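Extracellular matrix-binding protein EbhA (Staphylococcus aureus, PDB 2DGJ) probably acts as a cell wall-associated adhesin that binds extracellular matrix, this piece being a rod of FIVAR and GA three-helix bundles from a much longer protein. Local coordinates at residues D226-Q231 with N242-K247; G127-L132 with A181-A186; I94-R99 with N171-G176. All blocks are in the same frame, centred on the assembly; numbering follows the deposited sequence.

Contact 1: D226-Q231 with N242-K247; sequences DNLKHQ and NGVKDK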
loop_
_atom_site.group_PDB
_atom_site.type_symbol
_atom_site.label_atom_id
_atom_site.label_comp_id
_atom_site.label_asym_id
_atom_site.label_seq_id
_atom_site.Cartn_x
_atom_site.Cartn_y
_atom_site.Cartn_z
ATOM N N ASP A 226 -66.121 26.723 -7.943
ATOM C CA ASP A 226 -64.941 27.536 -8.224
ATOM C C ASP A 226 -64.259 27.895 -6.914
ATOM O O ASP A 226 -63.066 27.672 -6.747
ATOM C CB ASP A 226 -65.318 28.815 -8.971
ATOM C CG ASP A 226 -65.944 28.538 -10.325
ATOM O OD1 ASP A 226 -65.456 27.625 -11.025
ATOM O OD2 ASP A 226 -66.913 29.236 -10.696
ATOM N N ASN A 227 -65.030 28.447 -5.985
ATOM C CA ASN A 227 -64.508 28.827 -4.678
ATOM C C ASN A 227 -63.736 27.663 -4.053
ATOM O O ASN A 227 -62.548 27.777 -3.757
ATOM C CB ASN A 227 -65.663 29.239 -3.758
ATOM C CG ASN A 227 -65.215 29.490 -2.326
ATOM O OD1 ASN A 227 -64.280 30.253 -2.079
ATOM N ND2 ASN A 227 -65.888 28.851 -1.375
ATOM N N LEU A 228 -64.423 26.542 -3.868
ATOM C CA LEU A 228 -63.817 25.350 -3.283
ATOM C C LEU A 228 -62.595 24.877 -4.058
ATOM O O LEU A 228 -61.583 24.505 -3.466
ATOM C CB LEU A 228 -64.859 24.227 -3.209
ATOM C CG LEU A 228 -65.677 24.074 -1.919
ATOM C CD1 LEU A 228 -65.851 25.405 -1.220
ATOM C CD2 LEU A 228 -67.021 23.470 -2.262
ATOM N N LYS A 229 -62.692 24.879 -5.384
ATOM C CA LYS A 229 -61.580 24.452 -6.222
ATOM C C LYS A 229 -60.368 25.351 -5.988
ATOM O O LYS A 229 -59.228 24.886 -5.985
ATOM C CB LYS A 229 -61.989 24.474 -7.698
ATOM C CG LYS A 229 -62.980 23.381 -8.074
ATOM C CD LYS A 229 -63.613 23.609 -9.447
ATOM C CE LYS A 229 -62.634 23.357 -10.580
ATOM N NZ LYS A 229 -63.322 23.417 -11.902
ATOM N N HIS A 230 -60.623 26.640 -5.788
ATOM C CA HIS A 230 -59.550 27.590 -5.535
ATOM C C HIS A 230 -58.957 27.314 -4.155
ATOM O O HIS A 230 -57.748 27.424 -3.959
ATOM C CB HIS A 230 -60.078 29.024 -5.590
ATOM C CG HIS A 230 -59.006 30.064 -5.530
ATOM N ND1 HIS A 230 -58.036 30.184 -6.517
ATOM C CD2 HIS A 230 -58.732 31.022 -4.629
ATOM C CE1 HIS A 230 -57.226 31.172 -6.211
ATOM N NE2 HIS A 230 -57.621 31.706 -5.060
ATOM N N GLN A 231 -59.813 26.958 -3.202
ATOM C CA GLN A 231 -59.353 26.657 -1.850
ATOM C C GLN A 231 -58.447 25.427 -1.888
ATOM O O GLN A 231 -57.513 25.301 -1.095
ATOM C CB GLN A 231 -60.541 26.404 -0.920
ATOM C CG GLN A 231 -61.587 27.508 -0.934
ATOM C CD GLN A 231 -62.331 27.625 0.383
ATOM O OE1 GLN A 231 -62.712 26.622 0.985
ATOM N NE2 GLN A 231 -62.547 28.857 0.833
ATOM N N ASN A 242 -58.381 17.877 1.747
ATOM C CA ASN A 242 -59.531 17.067 2.134
ATOM C C ASN A 242 -60.543 17.813 2.998
ATOM O O ASN A 242 -61.722 17.461 3.028
ATOM C CB ASN A 242 -59.039 15.815 2.860
ATOM C CG ASN A 242 -58.289 14.872 1.941
ATOM O OD1 ASN A 242 -57.435 14.101 2.383
ATOM N ND2 ASN A 242 -58.617 14.922 0.653
ATOM N N GLY A 243 -60.086 18.840 3.702
ATOM C CA GLY A 243 -60.989 19.614 4.534
ATOM C C GLY A 243 -61.927 20.400 3.638
ATOM O O GLY A 243 -63.113 20.551 3.933
ATOM N N VAL A 244 -61.381 20.903 2.537
ATOM C CA VAL A 244 -62.152 21.671 1.567
ATOM C C VAL A 244 -63.134 20.745 0.858
ATOM O O VAL A 244 -64.302 21.089 0.680
ATOM C CB VAL A 244 -61.239 22.317 0.511
ATOM C CG1 VAL A 244 -62.076 23.050 -0.537
ATOM C CG2 VAL A 244 -60.267 23.267 1.188
ATOM N N LYS A 245 -62.653 19.573 0.457
ATOM C CA LYS A 245 -63.499 18.604 -0.227
ATOM C C LYS A 245 -64.699 18.251 0.651
ATOM O O LYS A 245 -65.839 18.250 0.185
ATOM C CB LYS A 245 -62.705 17.337 -0.555
ATOM C CG LYS A 245 -63.392 16.426 -1.561
ATOM C CD LYS A 245 -63.798 15.092 -0.957
ATOM C CE LYS A 245 -62.585 14.223 -0.639
ATOM N NZ LYS A 245 -62.986 12.881 -0.128
ATOM N N ASP A 246 -64.439 17.957 1.923
ATOM C CA ASP A 246 -65.514 17.611 2.846
ATOM C C ASP A 246 -66.500 18.761 2.961
ATOM O O ASP A 246 -67.711 18.556 3.002
ATOM C CB ASP A 246 -64.958 17.278 4.235
ATOM C CG ASP A 246 -64.168 15.982 4.249
ATOM O OD1 ASP A 246 -64.574 15.036 3.544
ATOM O OD2 ASP A 246 -63.152 15.903 4.974
ATOM N N LYS A 247 -65.974 19.981 3.011
ATOM C CA LYS A 247 -66.821 21.158 3.123
ATOM C C LYS A 247 -67.734 21.215 1.912
ATOM O O LYS A 247 -68.866 21.682 2.003
ATOM C CB LYS A 247 -65.969 22.431 3.207
ATOM C CG LYS A 247 -66.764 23.724 3.346
ATOM C CD LYS A 247 -65.874 24.875 3.804
ATOM C CE LYS A 247 -64.728 25.130 2.832
ATOM N NZ LYS A 247 -63.831 26.209 3.325
#
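The carboxamide of Gln231 is the flat group that meets the other helix, and Lys247 comes to it in the plane of the group, not over a face. Lys247 NZ donates to Gln231 OE1 at 2.6 Å. The bond falls on a lone pair of the oxygen, with a C=O...N angle of 134°. The oxygen is turned to the lysine, while Gln231 NE2 stays farther off, 3.9 Å from Lys247 NZ. The two side chains cross at about a right angle. The lysine leaves its helix with CG anti to the backbone N (chi1 -179°) and then bends at chi3. The glutamine runs out extended beyond CG.

Beside this hydrogen bond the contact is apolar. Val244 points at helix 222-234 and puts both methyls against it. Val244 CG1 lies 3.7 Å from Gln231 CB and also rests on the backbone of Leu228, 3.3 Å from Leu228 O. The other methyl, Val244 CG2, also touches Gln231 CB. The side chains of Leu228 and Val244 slide past each other in opposite directions, with Leu228 CG 4.0 Å from Val244 CG1. Leu228 CD1 reaches on to the aliphatic end of Lys247, 4.2 Å from Lys247 CE. A buried valine and leucine thus lie next to a bond between two more exposed polar side chains.

The short helical segments run antiparallel, at 166°, with their axes 9.3 Å apart. Leu228 and Val244 are the level pair. Leu228 also packs on Ile214 of helix 199-215 and on Leu220, so helix 199-215 packs against this apolar layer. Helices 222-234 and 238-250 are consecutive, joined by a short turn. This antiparallel pairing, completed by helix 199-215, is characteristic of the three-helix bundle of a GA module.

Contact 2: G127-L132 with A181-A186; sequences GAMNSL and ADVDNA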
loop_
_atom_site.group_PDB
_atom_site.type_symbol
_atom_site.label_atom_id
_atom_site.label_comp_id
_atom_site.label_asym_id
_atom_site.label_seq_id
_atom_site.Cartn_x
_atom_site.Cartn_y
_atom_site.Cartn_z
ATOM N N GLY A 127 -14.309 7.799 6.946
ATOM C CA GLY A 127 -14.911 8.379 5.761
ATOM C C GLY A 127 -16.374 7.994 5.657
ATOM O O GLY A 127 -17.220 8.813 5.312
ATOM N N ALA A 128 -16.671 6.736 5.963
ATOM C CA ALA A 128 -18.039 6.234 5.908
ATOM C C ALA A 128 -18.893 6.885 6.991
ATOM O O ALA A 128 -20.040 7.266 6.743
ATOM C CB ALA A 128 -18.037 4.723 6.072
HETATM N N MSE A 129 -18.335 7.007 8.191
HETATM C CA MSE A 129 -19.042 7.637 9.300
HETATM C C MSE A 129 -19.370 9.070 8.900
HETATM O O MSE A 129 -20.461 9.567 9.168
HETATM C CB MSE A 129 -18.173 7.646 10.558
HETATM C CG MSE A 129 -18.017 6.293 11.230
HETATM SE SE MSE A 129 -19.669 5.672 12.016
HETATM C CE MSE A 129 -19.595 6.647 13.683
ATOM N N ASN A 130 -18.416 9.724 8.245
ATOM C CA ASN A 130 -18.596 11.097 7.796
ATOM C C ASN A 130 -19.774 11.168 6.831
ATOM O O ASN A 130 -20.574 12.104 6.874
ATOM C CB ASN A 130 -17.325 11.582 7.099
ATOM C CG ASN A 130 -17.391 13.049 6.713
ATOM O OD1 ASN A 130 -17.194 13.406 5.555
ATOM N ND2 ASN A 130 -17.665 13.908 7.687
ATOM N N SER A 131 -19.872 10.171 5.961
ATOM C CA SER A 131 -20.947 10.120 4.983
ATOM C C SER A 131 -22.294 9.908 5.668
ATOM O O SER A 131 -23.283 10.564 5.335
ATOM C CB SER A 131 -20.696 8.995 3.979
ATOM O OG SER A 131 -19.534 9.239 3.201
ATOM N N LEU A 132 -22.324 8.996 6.634
ATOM C CA LEU A 132 -23.553 8.709 7.359
ATOM C C LEU A 132 -24.001 9.940 8.130
ATOM O O LEU A 132 -25.196 10.204 8.247
ATOM C CB LEU A 132 -23.348 7.545 8.329
ATOM C CG LEU A 132 -24.563 7.128 9.165
ATOM C CD1 LEU A 132 -25.743 6.841 8.258
ATOM C CD2 LEU A 132 -24.219 5.897 9.988
ATOM N N ALA A 181 -19.126 -2.150 6.902
ATOM C CA ALA A 181 -20.282 -2.712 6.214
ATOM C C ALA A 181 -21.600 -2.238 6.817
ATOM O O ALA A 181 -22.531 -1.899 6.087
ATOM C CB ALA A 181 -20.216 -4.237 6.238
ATOM N N ASP A 182 -21.681 -2.214 8.144
ATOM C CA ASP A 182 -22.901 -1.773 8.810
ATOM C C ASP A 182 -23.103 -0.271 8.658
ATOM O O ASP A 182 -24.232 0.202 8.511
ATOM C CB ASP A 182 -22.875 -2.147 10.295
ATOM C CG ASP A 182 -22.991 -3.642 10.519
ATOM O OD1 ASP A 182 -23.766 -4.292 9.785
ATOM O OD2 ASP A 182 -22.323 -4.167 11.434
ATOM N N VAL A 183 -22.010 0.483 8.693
ATOM C CA VAL A 183 -22.108 1.924 8.531
ATOM C C VAL A 183 -22.721 2.166 7.157
ATOM O O VAL A 183 -23.664 2.949 7.021
ATOM C CB VAL A 183 -20.724 2.608 8.593
ATOM C CG1 VAL A 183 -20.854 4.094 8.267
ATOM C CG2 VAL A 183 -20.122 2.430 9.975
ATOM N N ASP A 184 -22.191 1.472 6.153
ATOM C CA ASP A 184 -22.693 1.617 4.795
ATOM C C ASP A 184 -24.147 1.173 4.704
ATOM O O ASP A 184 -24.933 1.758 3.961
ATOM C CB ASP A 184 -21.844 0.815 3.801
ATOM C CG ASP A 184 -20.498 1.470 3.527
ATOM O OD1 ASP A 184 -20.412 2.712 3.610
ATOM O OD2 ASP A 184 -19.527 0.744 3.210
ATOM N N ASN A 185 -24.502 0.135 5.455
ATOM C CA ASN A 185 -25.878 -0.339 5.441
ATOM C C ASN A 185 -26.772 0.757 6.002
ATOM O O ASN A 185 -27.853 1.026 5.473
ATOM C CB ASN A 185 -26.031 -1.607 6.283
ATOM C CG ASN A 185 -25.349 -2.816 5.664
ATOM O OD1 ASN A 185 -25.465 -3.061 4.463
ATOM N ND2 ASN A 185 -24.654 -3.589 6.488
ATOM N N ALA A 186 -26.308 1.389 7.079
ATOM C CA ALA A 186 -27.049 2.462 7.728
ATOM C C ALA A 186 -27.177 3.648 6.780
ATOM O O ALA A 186 -28.240 4.252 6.671
ATOM C CB ALA A 186 -26.344 2.886 9.020
#
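Val183 packs against Ala128, Met129 and Leu132 in a parallel helix pair of a three-helix bundle, and both segments fall in the FIVAR domain range. Helix 112-135 runs beside helix 180-194, with helix 153-170 packed against both. The short segments cross at 18° with axes 9.2 Å apart. No hydrogen bond links the two segments.

The apolar contacts carry the pairing. Val183 points at the other helix and splits its two methyls. CG1, anti to the backbone N (chi1 174°), meets Ala128: Val183 CG1 is 3.6 Å from Ala128 CB and equally near the carbonyl oxygen of that residue. The other methyl, Val183 CG2, lies 3.9 Å from SE of Met129, a selenomethionine. That side chain starts away from helix 180-194 but bends at chi2 and chi3, and it crosses the valine at about a right angle. Leu132 comes in one turn on from Ala128. Its CD2 lies over the methyl of Ala186, 3.8 Å from Ala186 CB, and its CD1 touches the backbone of Ala186. Valine and leucine methyls thus meet alanine methyls. Helix 153-170 covers one side through Ile169 and Leu170, which touch Met129, Leu132 and Ala186.

Polar groups stay at the margin. The carboxylate of Asp184 makes a salt bridge with Lys180 of its own helix. Its OD1 merely passes the methyl of Ala128, 4.0 Å from Ala128 CB. Ser131 packs on Thr31 of the second subunit. Its hydroxyl turns back to its own helix and donates to Gly127 O at 3.2 Å. Gly127 O also takes the backbone N-H of Ser131, and the two donors reach it from opposite faces of its carbonyl plane.

Contact 3: I94-R99 with N171-G176; sequences ITNAQR and NKQTGG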
loop_
_atom_site.group_PDB
_atom_site.type_symbol
_atom_site.label_atom_id
_atom_site.label_comp_id
_atom_site.label_asym_id
_atom_site.label_seq_id
_atom_site.Cartn_x
_atom_site.Cartn_y
_atom_site.Cartn_z
ATOM N N ILE A 94 -15.278 8.845 13.851
ATOM C CA ILE A 94 -15.428 7.536 14.472
ATOM C C ILE A 94 -15.835 7.690 15.939
ATOM O O ILE A 94 -15.526 8.701 16.575
ATOM C CB ILE A 94 -14.119 6.722 14.409
ATOM C CG1 ILE A 94 -12.991 7.499 15.089
ATOM C CG2 ILE A 94 -13.771 6.411 12.965
ATOM C CD1 ILE A 94 -11.690 6.731 15.191
ATOM N N THR A 95 -16.527 6.690 16.479
ATOM C CA THR A 95 -16.963 6.733 17.871
ATOM C C THR A 95 -15.803 6.296 18.757
ATOM O O THR A 95 -14.825 5.716 18.270
ATOM C CB THR A 95 -18.159 5.789 18.113
ATOM O OG1 THR A 95 -17.764 4.442 17.832
ATOM C CG2 THR A 95 -19.339 6.163 17.211
ATOM N N ASN A 96 -15.907 6.571 20.054
ATOM C CA ASN A 96 -14.854 6.201 20.986
ATOM C C ASN A 96 -14.565 4.707 20.915
ATOM O O ASN A 96 -13.410 4.291 20.942
ATOM C CB ASN A 96 -15.240 6.591 22.413
ATOM C CG ASN A 96 -15.419 8.090 22.581
ATOM O OD1 ASN A 96 -14.655 8.879 22.028
ATOM N ND2 ASN A 96 -16.418 8.488 23.361
ATOM N N ALA A 97 -15.619 3.904 20.814
ATOM C CA ALA A 97 -15.462 2.456 20.741
ATOM C C ALA A 97 -14.677 2.073 19.496
ATOM O O ALA A 97 -13.830 1.178 19.535
ATOM C CB ALA A 97 -16.828 1.778 20.726
ATOM N N GLN A 98 -14.966 2.753 18.390
ATOM C CA GLN A 98 -14.279 2.473 17.138
ATOM C C GLN A 98 -12.831 2.915 17.261
ATOM O O GLN A 98 -11.925 2.238 16.778
ATOM C CB GLN A 98 -14.944 3.215 15.973
ATOM C CG GLN A 98 -16.402 2.859 15.750
ATOM C CD GLN A 98 -17.011 3.577 14.556
ATOM O OE1 GLN A 98 -16.878 4.792 14.414
ATOM N NE2 GLN A 98 -17.694 2.828 13.696
ATOM N N ARG A 99 -12.618 4.051 17.919
ATOM C CA ARG A 99 -11.277 4.587 18.100
ATOM C C ARG A 99 -10.376 3.659 18.915
ATOM O O ARG A 99 -9.234 3.404 18.521
ATOM C CB ARG A 99 -11.346 5.958 18.775
ATOM C CG ARG A 99 -10.006 6.685 18.860
ATOM C CD ARG A 99 -10.134 8.002 19.625
ATOM N NE ARG A 99 -11.095 8.918 19.016
ATOM C CZ ARG A 99 -10.915 9.536 17.852
ATOM N NH1 ARG A 99 -9.794 9.355 17.166
ATOM N NH2 ARG A 99 -11.854 10.339 17.372
ATOM N N ASN A 171 -23.386 8.366 17.576
ATOM C CA ASN A 171 -23.049 8.828 18.923
ATOM C C ASN A 171 -21.653 8.342 19.326
ATOM O O ASN A 171 -21.426 7.146 19.528
ATOM C CB ASN A 171 -24.091 8.337 19.933
ATOM C CG ASN A 171 -23.969 9.039 21.275
ATOM O OD1 ASN A 171 -22.943 8.945 21.945
ATOM N ND2 ASN A 171 -25.014 9.761 21.665
ATOM N N LYS A 172 -20.722 9.280 19.445
ATOM C CA LYS A 172 -19.346 8.956 19.795
ATOM C C LYS A 172 -19.197 8.375 21.199
ATOM O O LYS A 172 -18.332 7.529 21.440
ATOM C CB LYS A 172 -18.467 10.204 19.659
ATOM C CG LYS A 172 -18.408 10.790 18.259
ATOM C CD LYS A 172 -17.467 11.979 18.208
ATOM C CE LYS A 172 -17.428 12.591 16.826
ATOM N NZ LYS A 172 -16.525 13.772 16.767
ATOM N N GLN A 173 -20.039 8.826 22.123
ATOM C CA GLN A 173 -19.963 8.354 23.497
ATOM C C GLN A 173 -20.545 6.970 23.735
ATOM O O GLN A 173 -20.001 6.192 24.521
ATOM C CB GLN A 173 -20.656 9.340 24.441
ATOM C CG GLN A 173 -19.799 10.531 24.854
ATOM C CD GLN A 173 -20.438 11.350 25.969
ATOM O OE1 GLN A 173 -21.464 12.004 25.769
ATOM N NE2 GLN A 173 -19.834 11.311 27.152
ATOM N N THR A 174 -21.651 6.659 23.063
ATOM C CA THR A 174 -22.302 5.370 23.270
ATOM C C THR A 174 -22.330 4.466 22.048
ATOM O O THR A 174 -22.685 3.294 22.156
ATOM C CB THR A 174 -23.755 5.556 23.777
ATOM O OG1 THR A 174 -24.532 6.240 22.787
ATOM C CG2 THR A 174 -23.759 6.367 25.060
ATOM N N GLY A 175 -21.962 5.006 20.891
ATOM C CA GLY A 175 -21.955 4.208 19.678
ATOM C C GLY A 175 -20.905 3.122 19.747
ATOM O O GLY A 175 -19.757 3.396 20.095
ATOM N N GLY A 176 -21.285 1.890 19.416
ATOM C CA GLY A 176 -20.351 0.778 19.462
ATOM C C GLY A 176 -19.341 0.768 18.327
ATOM O O GLY A 176 -19.320 1.674 17.494
HETATM O O HOH W 1 -18.246 4.817 21.533
#
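Thr95 meets the loop 171-176 with both branches. OG1 sits between its backbone N and carbonyl carbon (chi1 62°), and lies 3.2 Å from Gly175 O and equally far from Gly176 O. The methyl turns the other way, with Thr95 CG2 3.3 Å from Asn171 O. Asn96 N donates to Lys172 O at 3.0 Å, in the carbonyl plane and on a lone pair. Asn96 ND2 comes within 2.9 Å of Lys172 O, at an angle too poor for a hydrogen bond. Ala97 CB points at the loop and touches the Gly175 carbonyl. Lys172 runs extended past Ile94 O, and its amine bonds to Asn92 O.

Within 94-99, Thr95 and Gln98 form a capping box. Thr95 N donates to Gln98 OE1 at 2.8 Å; the return bond to OG1 is weak. In the loop, Asn171 OD1 takes the N-H of Thr174, an Asx motif. A water accepts from Ala97 N and donates to Lys172 O.

The chemistry is mainly one of backbone carbonyls meeting a helix N terminus. N-H groups at the start of helix 96-108 thus find acceptors in the loop directly or through water, which joins a GA module to a FIVAR domain.

From the N terminus, 94-99 comes first, then 127-132, 171-176 and 181-186. Contacts 2 and 3 therefore cross. Contact 3 brings the loop after helix 153-170 back to the start of helix 96-108, and contact 2 brings helix 180-194 back beside helix 112-135. They touch through Met129, whose CE packs on Thr95 and Gln98. Contact 3 ties the GA range of 74-128 to the FIVAR range that follows; contact 2 lies within the latter, next to the junction. Contact 1 follows in series and closes a short hairpin in the last GA module. Its centre lies about 46 Å from that of contact 2, consistent with a rod.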